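Long-range contact in peptidoglycan-recognition protein-LC isoform LCa (Drosophila melanogaster, PDB 2F2L), which senses bacterial peptidoglycan through its extracellular domain, the part in this chain, and activates the imd/Relish pathway of innate immunity: residues F106-R120 with K152-T164. Numbering follows the deposited sequence. Where two conformers were deposited one is given.
Sequences FKTIQPSAKQLSVTR and KADALYASFANWT. With HSQ (2-acetylamino-2-deoxy-alpha-L-idopyranose), chain D.
The Trp163 indole lies between the Arg120 side chain on one face and Phe160 on the other, where Phe160 CD1 stands 3.5 Å above the indole plane toward its rim. The guanidinium is tilted 24° from the indole plane, and Trp163 CZ2 sits over its centre, 3.7 Å from Arg120 CZ. With CG anti to the carbonyl carbon (chi1 -64°), Arg120 CG touches Trp163 CH2; the chain, extended from there to NE, then carries the guanidinium over the indole. The outer edge of the indole meets Leu116 O, 3.4 Å from Trp163 CH2, while Thr119 CG2 comes obliquely to the six-membered ring. Beyond the guanidinium lies the sugar linked to Asn162 ND2, with its acetyl methyl C8 near Arg120 NH2. Leu116 CD2 packs against Ser159 CB at 3.6 Å and Phe160 CE1 at 3.7 Å. Farther along, the Pro111 and Leu156 side chains cross at about a right angle, CG against CD1, and Pro111 CG also lies against Ser159 OG, which donates to Ala155 O. At the other end, Phe106 O accepts from Ala155 N at 2.9 Å, in the first turn of helix 154-158, and weakly from Leu156 N. Phe106 CB packs on Leu156 CB, and a water bridges Phe106 N and Lys152 O. Helix 113-128, opened by the Ser112-Gln115 capping box, and the C-terminal segment thus close over one part of the central mixed sheet of this amidase-like domain: Thr119 OG1 hydrogen-bonds to Tyr102 OH of strand 98-102, and both Thr119 and Phe160 meet Phe138 of edge strand 136-140.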
ATOM      1  N   PHE A 106       8.803  16.822 -12.415  1.00 20.07           N
ATOM      2  CA  PHE A 106       8.360  17.745 -13.470  1.00 20.06           C
ATOM      3  C   PHE A 106       9.161  19.034 -13.548  1.00 19.83           C
ATOM      4  O   PHE A 106       8.599  20.106 -13.741  1.00 19.16           O
ATOM      5  CB  PHE A 106       6.886  18.084 -13.284  1.00 20.09           C
ATOM      6  CG  PHE A 106       6.011  16.889 -13.146  1.00 20.22           C
ATOM      7  CD1 PHE A 106       5.498  16.256 -14.269  1.00 20.54           C
ATOM      8  CD2 PHE A 106       5.709  16.378 -11.887  1.00 19.68           C
ATOM      9  CE1 PHE A 106       4.688  15.134 -14.140  1.00 21.73           C
ATOM     10  CE2 PHE A 106       4.902  15.266 -11.753  1.00 20.09           C
ATOM     11  CZ  PHE A 106       4.387  14.639 -12.874  1.00 20.56           C
ATOM     12  N   LYS A 107      10.475  18.927 -13.407  1.00 19.81           N
ATOM     13  CA  LYS A 107      11.327  20.094 -13.528  1.00 20.15           C
ATOM     14  C   LYS A 107      11.378  20.518 -14.993  1.00 20.08           C
ATOM     15  O   LYS A 107      11.199  21.692 -15.300  1.00 19.63           O
ATOM     16  CB  LYS A 107      12.717  19.818 -12.954  1.00 20.15           C
ATOM     17  CG  LYS A 107      12.666  19.393 -11.480  1.00 20.75           C
ATOM     18  CD  LYS A 107      13.773  20.014 -10.641  1.00 20.81           C
ATOM     19  CE  LYS A 107      15.065  19.221 -10.710  1.00 21.20           C
ATOM     20  NZ  LYS A 107      15.005  17.971  -9.912  1.00 21.66           N
ATOM     21  N   THR A 108      11.584  19.555 -15.888  1.00 20.13           N
ATOM     22  CA  THR A 108      11.565  19.818 -17.327  1.00 20.52           C
ATOM     23  C   THR A 108      10.469  19.058 -18.071  1.00 20.64           C
ATOM     24  O   THR A 108      10.012  19.497 -19.119  1.00 20.73           O
ATOM     25  CB  THR A 108      12.931  19.496 -17.981  1.00 20.71           C
ATOM     26  OG1 THR A 108      13.351  18.179 -17.613  1.00 20.39           O
ATOM     27  CG2 THR A 108      13.983  20.498 -17.535  1.00 20.92           C
ATOM     28  N   ILE A 109      10.057  17.915 -17.540  1.00 20.94           N
ATOM     29  CA  ILE A 109       9.024  17.107 -18.170  1.00 20.82           C
ATOM     30  C   ILE A 109       7.649  17.644 -17.780  1.00 20.68           C
ATOM     31  O   ILE A 109       7.408  17.961 -16.611  1.00 20.54           O
ATOM     32  CB  ILE A 109       9.150  15.634 -17.742  1.00 20.98           C
ATOM     33  CG1 ILE A 109      10.499  15.073 -18.211  1.00 21.19           C
ATOM     34  CG2 ILE A 109       7.973  14.812 -18.295  1.00 21.07           C
ATOM     35  CD1 ILE A 109      10.904  13.768 -17.521  1.00 21.29           C
ATOM     36  N   GLN A 110       6.756  17.753 -18.761  1.00 20.43           N
ATOM     37  CA  GLN A 110       5.399  18.238 -18.513  1.00 20.37           C
ATOM     38  C   GLN A 110       4.502  17.111 -18.027  1.00 20.13           C
ATOM     39  O   GLN A 110       4.734  15.943 -18.366  1.00 19.59           O
ATOM     40  CB  GLN A 110       4.806  18.841 -19.785  1.00 20.52           C
ATOM     41  CG  GLN A 110       5.525  20.090 -20.246  1.00 20.95           C
ATOM     42  CD  GLN A 110       4.946  20.661 -21.519  1.00 21.20           C
ATOM     43  OE1 GLN A 110       5.523  20.511 -22.598  1.00 22.87           O
ATOM     44  NE2 GLN A 110       3.800  21.318 -21.404  1.00 21.97           N
ATOM     45  N   PRO A 111       3.479  17.448 -17.218  1.00 19.94           N
ATOM     46  CA  PRO A 111       2.432  16.482 -16.914  1.00 19.52           C
ATOM     47  C   PRO A 111       1.680  16.085 -18.169  1.00 19.37           C
ATOM     48  O   PRO A 111       1.754  16.789 -19.180  1.00 19.33           O
ATOM     49  CB  PRO A 111       1.505  17.251 -15.957  1.00 19.75           C
ATOM     50  CG  PRO A 111       1.827  18.680 -16.164  1.00 19.90           C
ATOM     51  CD  PRO A 111       3.263  18.724 -16.512  1.00 19.96           C
ATOM     52  N   SER A 112       0.970  14.965 -18.122  1.00 18.82           N
ATOM     53  CA  SER A 112       0.214  14.519 -19.292  1.00 18.60           C
ATOM     54  C   SER A 112      -1.065  15.351 -19.375  1.00 18.31           C
ATOM     55  O   SER A 112      -1.468  15.958 -18.395  1.00 17.87           O
ATOM     56  CB  SER A 112      -0.104  13.031 -19.181  1.00 18.30           C
ATOM     57  OG  SER A 112      -0.999  12.785 -18.117  1.00 17.71           O
ATOM     58  N   ALA A 113      -1.708  15.378 -20.539  1.00 18.47           N
ATOM     59  CA  ALA A 113      -2.949  16.141 -20.710  1.00 18.60           C
ATOM     60  C   ALA A 113      -4.052  15.602 -19.802  1.00 18.60           C
ATOM     61  O   ALA A 113      -4.954  16.332 -19.393  1.00 18.26           O
ATOM     62  CB  ALA A 113      -3.399  16.111 -22.169  1.00 18.55           C
ATOM     63  N   LYS A 114      -3.979  14.304 -19.516  0.50 18.79           N
ATOM     64  CA  LYS A 114      -4.894  13.645 -18.589  0.50 19.01           C
ATOM     65  C   LYS A 114      -4.750  14.226 -17.182  0.50 19.08           C
ATOM     66  O   LYS A 114      -5.741  14.569 -16.538  0.50 19.33           O
ATOM     67  CB  LYS A 114      -4.607  12.145 -18.533  0.50 19.01           C
ATOM     68  CG  LYS A 114      -4.748  11.384 -19.852  0.50 19.18           C
ATOM     69  CD  LYS A 114      -3.990  10.060 -19.773  0.50 19.15           C
ATOM     70  CE  LYS A 114      -4.319   9.123 -20.917  0.50 18.97           C
ATOM     71  NZ  LYS A 114      -3.619   7.819 -20.744  0.50 18.88           N
ATOM     72  N   GLN A 115      -3.509  14.348 -16.718  1.00 19.04           N
ATOM     73  CA  GLN A 115      -3.223  14.900 -15.386  1.00 19.45           C
ATOM     74  C   GLN A 115      -3.817  16.305 -15.205  1.00 20.00           C
ATOM     75  O   GLN A 115      -4.351  16.639 -14.146  1.00 20.27           O
ATOM     76  CB  GLN A 115      -1.706  14.948 -15.123  1.00 19.63           C
ATOM     77  CG  GLN A 115      -1.148  13.706 -14.473  1.00 19.27           C
ATOM     78  CD  GLN A 115       0.349  13.745 -14.258  1.00 19.56           C
ATOM     79  OE1 GLN A 115       1.102  14.113 -15.150  1.00 19.58           O
ATOM     80  NE2 GLN A 115       0.794  13.320 -13.076  1.00 18.21           N
ATOM     81  N   LEU A 116      -3.718  17.116 -16.254  1.00 20.27           N
ATOM     82  CA  LEU A 116      -4.195  18.487 -16.233  1.00 20.07           C
ATOM     83  C   LEU A 116      -5.708  18.555 -16.316  1.00 20.06           C
ATOM     84  O   LEU A 116      -6.324  19.326 -15.595  1.00 20.67           O
ATOM     85  CB  LEU A 116      -3.596  19.276 -17.398  1.00 20.42           C
ATOM     86  CG  LEU A 116      -2.068  19.313 -17.488  1.00 20.86           C
ATOM     87  CD1 LEU A 116      -1.639  20.001 -18.772  1.00 19.68           C
ATOM     88  CD2 LEU A 116      -1.467  19.999 -16.257  1.00 20.56           C
ATOM     89  N   SER A 117      -6.320  17.773 -17.204  1.00 19.88           N
ATOM     90  CA  SER A 117      -7.783  17.806 -17.318  1.00 19.68           C
ATOM     91  C   SER A 117      -8.491  17.285 -16.059  1.00 19.32           C
ATOM     92  O   SER A 117      -9.512  17.846 -15.655  1.00 18.88           O
ATOM     93  CB  SER A 117      -8.260  17.049 -18.552  1.00 19.77           C
ATOM     94  OG  SER A 117      -7.681  15.765 -18.599  1.00 22.02           O
ATOM     95  N   VAL A 118      -7.969  16.229 -15.428  1.00 18.78           N
ATOM     96  CA  VAL A 118      -8.644  15.687 -14.237  1.00 18.63           C
ATOM     97  C   VAL A 118      -8.505  16.623 -13.024  1.00 18.59           C
ATOM     98  O   VAL A 118      -9.360  16.619 -12.128  1.00 18.98           O
ATOM     99  CB  VAL A 118      -8.196  14.241 -13.875  1.00 18.45           C
ATOM    100  CG1 VAL A 118      -6.840  14.230 -13.206  1.00 17.14           C
ATOM    101  CG2 VAL A 118      -9.244  13.580 -12.978  1.00 18.82           C
ATOM    102  N   THR A 119      -7.438  17.417 -13.002  1.00 18.61           N
ATOM    103  CA  THR A 119      -7.281  18.477 -12.016  1.00 18.56           C
ATOM    104  C   THR A 119      -8.434  19.459 -12.046  1.00 18.99           C
ATOM    105  O   THR A 119      -8.888  19.893 -10.995  1.00 19.34           O
ATOM    106  CB  THR A 119      -5.975  19.250 -12.238  1.00 18.43           C
ATOM    107  OG1 THR A 119      -4.858  18.356 -12.131  1.00 17.59           O
ATOM    108  CG2 THR A 119      -5.825  20.370 -11.240  1.00 18.52           C
ATOM    109  N   ARG A 120      -8.897  19.828 -13.246  1.00 19.05           N
ATOM    110  CA  ARG A 120     -10.069  20.696 -13.387  1.00 18.92           C
ATOM    111  C   ARG A 120     -11.318  20.050 -12.772  1.00 18.50           C
ATOM    112  O   ARG A 120     -12.051  20.694 -12.012  1.00 17.98           O
ATOM    113  CB  ARG A 120     -10.345  20.998 -14.863  1.00 19.08           C
ATOM    114  CG  ARG A 120      -9.259  21.790 -15.584  1.00 19.90           C
ATOM    115  CD  ARG A 120      -9.664  22.028 -17.033  1.00 20.66           C
ATOM    116  NE  ARG A 120      -8.858  23.064 -17.676  1.00 22.23           N
ATOM    117  CZ  ARG A 120      -7.906  22.856 -18.591  1.00 24.48           C
ATOM    118  NH1 ARG A 120      -7.589  21.625 -19.012  1.00 24.94           N
ATOM    119  NH2 ARG A 120      -7.263  23.906 -19.107  1.00 24.51           N
ATOM    120  N   LYS A 152      10.393  22.018  -6.209  1.00 18.40           N
ATOM    121  CA  LYS A 152      10.642  22.565  -7.540  1.00 18.60           C
ATOM    122  C   LYS A 152      10.097  21.633  -8.624  1.00 18.38           C
ATOM    123  O   LYS A 152      10.354  20.428  -8.615  1.00 18.34           O
ATOM    124  CB  LYS A 152      12.146  22.862  -7.781  1.00 18.87           C
ATOM    125  CG  LYS A 152      12.744  24.063  -6.990  1.00 19.49           C
ATOM    126  CD  LYS A 152      11.864  25.339  -7.067  1.00 20.73           C
ATOM    127  CE  LYS A 152      12.549  26.601  -6.514  1.00 20.68           C
ATOM    128  NZ  LYS A 152      11.732  27.869  -6.759  1.00 20.07           N
ATOM    129  N   ALA A 153       9.350  22.221  -9.556  1.00 18.18           N
ATOM    130  CA  ALA A 153       8.722  21.497 -10.648  1.00 18.32           C
ATOM    131  C   ALA A 153       8.215  22.495 -11.679  1.00 18.23           C
ATOM    132  O   ALA A 153       7.018  22.608 -11.908  1.00 17.56           O
ATOM    133  CB  ALA A 153       7.578  20.644 -10.129  1.00 18.51           C
ATOM    134  N   ASP A 154       9.151  23.212 -12.295  1.00 18.46           N
ATOM    135  CA  ASP A 154       8.843  24.301 -13.232  1.00 18.52           C
ATOM    136  C   ASP A 154       7.846  23.894 -14.320  1.00 18.42           C
ATOM    137  O   ASP A 154       6.931  24.649 -14.631  1.00 18.20           O
ATOM    138  CB  ASP A 154      10.133  24.820 -13.886  1.00 18.91           C
ATOM    139  CG  ASP A 154      10.960  25.704 -12.959  1.00 19.92           C
ATOM    140  OD1 ASP A 154      10.571  25.884 -11.788  1.00 22.53           O
ATOM    141  OD2 ASP A 154      12.005  26.242 -13.415  1.00 21.88           O
ATOM    142  N   ALA A 155       8.007  22.699 -14.888  1.00 18.44           N
ATOM    143  CA  ALA A 155       7.163  22.288 -16.012  1.00 18.32           C
ATOM    144  C   ALA A 155       5.734  21.961 -15.577  1.00 18.32           C
ATOM    145  O   ALA A 155       4.785  22.170 -16.332  1.00 18.59           O
ATOM    146  CB  ALA A 155       7.789  21.136 -16.762  1.00 18.57           C
ATOM    147  N   LEU A 156       5.574  21.459 -14.360  1.00 18.12           N
ATOM    148  CA  LEU A 156       4.242  21.226 -13.800  1.00 17.81           C
ATOM    149  C   LEU A 156       3.519  22.557 -13.604  1.00 17.39           C
ATOM    150  O   LEU A 156       2.402  22.742 -14.102  1.00 17.09           O
ATOM    151  CB  LEU A 156       4.336  20.472 -12.458  1.00 17.99           C
ATOM    152  CG  LEU A 156       3.059  20.324 -11.628  1.00 18.07           C
ATOM    153  CD1 LEU A 156       2.028  19.484 -12.363  1.00 17.68           C
ATOM    154  CD2 LEU A 156       3.366  19.725 -10.267  1.00 17.13           C
ATOM    155  N   TYR A 157       4.165  23.486 -12.901  1.00 16.84           N
ATOM    156  CA  TYR A 157       3.501  24.733 -12.508  1.00 17.32           C
ATOM    157  C   TYR A 157       3.196  25.648 -13.697  1.00 17.48           C
ATOM    158  O   TYR A 157       2.186  26.342 -13.692  1.00 17.06           O
ATOM    159  CB  TYR A 157       4.331  25.484 -11.470  1.00 17.61           C
ATOM    160  CG  TYR A 157       4.677  24.638 -10.260  1.00 17.84           C
ATOM    161  CD1 TYR A 157       3.701  23.888  -9.607  1.00 17.34           C
ATOM    162  CD2 TYR A 157       5.979  24.598  -9.759  1.00 18.57           C
ATOM    163  CE1 TYR A 157       4.004  23.130  -8.493  1.00 18.08           C
ATOM    164  CE2 TYR A 157       6.296  23.820  -8.649  1.00 17.94           C
ATOM    165  CZ  TYR A 157       5.303  23.092  -8.025  1.00 18.07           C
ATOM    166  OH  TYR A 157       5.598  22.318  -6.920  1.00 18.81           O
ATOM    167  N   ALA A 158       4.062  25.616 -14.710  1.00 17.10           N
ATOM    168  CA  ALA A 158       3.855  26.368 -15.955  1.00 17.70           C
ATOM    169  C   ALA A 158       2.577  25.940 -16.675  1.00 17.79           C
ATOM    170  O   ALA A 158       1.952  26.742 -17.362  1.00 17.25           O
ATOM    171  CB  ALA A 158       5.057  26.201 -16.878  1.00 16.99           C
ATOM    172  N   SER A 159       2.189  24.675 -16.491  1.00 18.28           N
ATOM    173  CA  SER A 159       0.967  24.128 -17.092  1.00 18.89           C
ATOM    174  C   SER A 159      -0.330  24.723 -16.524  1.00 19.23           C
ATOM    175  O   SER A 159      -1.376  24.658 -17.176  1.00 19.11           O
ATOM    176  CB  SER A 159       0.951  22.597 -16.947  1.00 19.02           C
ATOM    177  OG  SER A 159       2.196  22.040 -17.369  1.00 19.04           O
ATOM    178  N   PHE A 160      -0.262  25.294 -15.320  1.00 19.81           N
ATOM    179  CA  PHE A 160      -1.414  25.953 -14.689  1.00 20.45           C
ATOM    180  C   PHE A 160      -1.339  27.479 -14.731  1.00 21.04           C
ATOM    181  O   PHE A 160      -2.242  28.161 -14.257  1.00 21.34           O
ATOM    182  CB  PHE A 160      -1.527  25.540 -13.218  1.00 20.32           C
ATOM    183  CG  PHE A 160      -1.605  24.067 -13.005  1.00 19.76           C
ATOM    184  CD1 PHE A 160      -2.625  23.327 -13.573  1.00 19.19           C
ATOM    185  CD2 PHE A 160      -0.670  23.424 -12.210  1.00 20.63           C
ATOM    186  CE1 PHE A 160      -2.710  21.966 -13.363  1.00 20.43           C
ATOM    187  CE2 PHE A 160      -0.746  22.071 -11.988  1.00 19.72           C
ATOM    188  CZ  PHE A 160      -1.772  21.334 -12.560  1.00 20.17           C
ATOM    189  N   ALA A 161      -0.276  28.013 -15.315  1.00 22.07           N
ATOM    190  CA  ALA A 161       0.008  29.454 -15.246  1.00 22.35           C
ATOM    191  C   ALA A 161      -1.108  30.359 -15.776  1.00 22.32           C
ATOM    192  O   ALA A 161      -1.313  31.451 -15.249  1.00 22.35           O
ATOM    193  CB  ALA A 161       1.329  29.764 -15.951  1.00 22.75           C
ATOM    194  N   ASN A 162      -1.835  29.908 -16.795  1.00 22.86           N
ATOM    195  CA  ASN A 162      -2.959  30.683 -17.343  1.00 23.47           C
ATOM    196  C   ASN A 162      -4.345  30.363 -16.767  1.00 22.55           C
ATOM    197  O   ASN A 162      -5.340  30.899 -17.239  1.00 22.22           O
ATOM    198  CB  ASN A 162      -2.983  30.643 -18.888  1.00 23.91           C
ATOM    199  CG  ASN A 162      -3.095  29.230 -19.476  1.00 26.69           C
ATOM    200  OD1 ASN A 162      -3.182  28.232 -18.758  1.00 26.04           O
ATOM    201  ND2 ASN A 162      -3.028  29.157 -20.813  1.00 29.51           N
ATOM    202  N   TRP A 163      -4.417  29.530 -15.723  1.00 22.06           N
ATOM    203  CA  TRP A 163      -5.705  29.199 -15.113  1.00 21.67           C
ATOM    204  C   TRP A 163      -6.163  30.332 -14.209  1.00 21.26           C
ATOM    205  O   TRP A 163      -5.365  30.906 -13.476  1.00 20.10           O
ATOM    206  CB  TRP A 163      -5.612  27.911 -14.295  1.00 21.49           C
ATOM    207  CG  TRP A 163      -5.433  26.673 -15.102  1.00 21.04           C
ATOM    208  CD1 TRP A 163      -4.920  26.571 -16.368  1.00 21.16           C
ATOM    209  CD2 TRP A 163      -5.742  25.344 -14.685  1.00 21.21           C
ATOM    210  NE1 TRP A 163      -4.902  25.253 -16.765  1.00 21.55           N
ATOM    211  CE2 TRP A 163      -5.402  24.478 -15.750  1.00 21.36           C
ATOM    212  CE3 TRP A 163      -6.274  24.793 -13.507  1.00 21.34           C
ATOM    213  CZ2 TRP A 163      -5.578  23.092 -15.671  1.00 21.54           C
ATOM    214  CZ3 TRP A 163      -6.451  23.415 -13.437  1.00 20.99           C
ATOM    215  CH2 TRP A 163      -6.102  22.585 -14.507  1.00 21.09           C
ATOM    216  N   THR A 164      -7.458  30.622 -14.242  1.00 21.13           N
ATOM    217  CA  THR A 164      -7.995  31.805 -13.563  1.00 21.52           C
ATOM    218  C   THR A 164      -7.760  31.815 -12.046  1.00 21.21           C
ATOM    219  O   THR A 164      -7.504  32.871 -11.472  1.00 21.35           O
ATOM    220  CB  THR A 164      -9.505  31.998 -13.858  1.00 21.57           C
ATOM    221  OG1 THR A 164     -10.221  30.800 -13.558  1.00 24.01           O
ATOM    222  CG2 THR A 164      -9.733  32.333 -15.319  1.00 22.30           C
TER
HETATM  223  C1  HSQ D 999      -4.163  28.553 -21.482  1.00 48.26           C
HETATM  224  C2  HSQ D 999      -5.683  28.515 -21.574  1.00 55.19           C
HETATM  225  C3  HSQ D 999      -6.222  28.013 -22.929  1.00 56.46           C
HETATM  226  C4  HSQ D 999      -5.204  27.716 -24.045  1.00 56.10           C
HETATM  227  C5  HSQ D 999      -3.761  27.515 -23.566  1.00 55.53           C
HETATM  228  C6  HSQ D 999      -3.042  26.304 -24.162  1.00 56.39           C
HETATM  229  C7  HSQ D 999      -7.402  27.721 -19.991  1.00 60.97           C
HETATM  230  C8  HSQ D 999      -8.507  27.048 -20.768  1.00 61.47           C
HETATM  231  N2  HSQ D 999      -6.167  27.642 -20.506  1.00 58.37           N
HETATM  232  O3  HSQ D 999      -7.158  28.952 -23.430  1.00 58.44           O
HETATM  233  O4  HSQ D 999      -5.650  26.610 -24.800  1.00 56.66           O
HETATM  234  O5  HSQ D 999      -3.709  27.400 -22.164  1.00 51.98           O
HETATM  235  O6  HSQ D 999      -1.696  26.336 -23.726  1.00 57.10           O
HETATM  236  O7  HSQ D 999      -7.642  28.298 -18.922  1.00 62.74           O
HETATM  237  O   HOH W   1       9.674  17.718  -9.786  1.00 36.98           O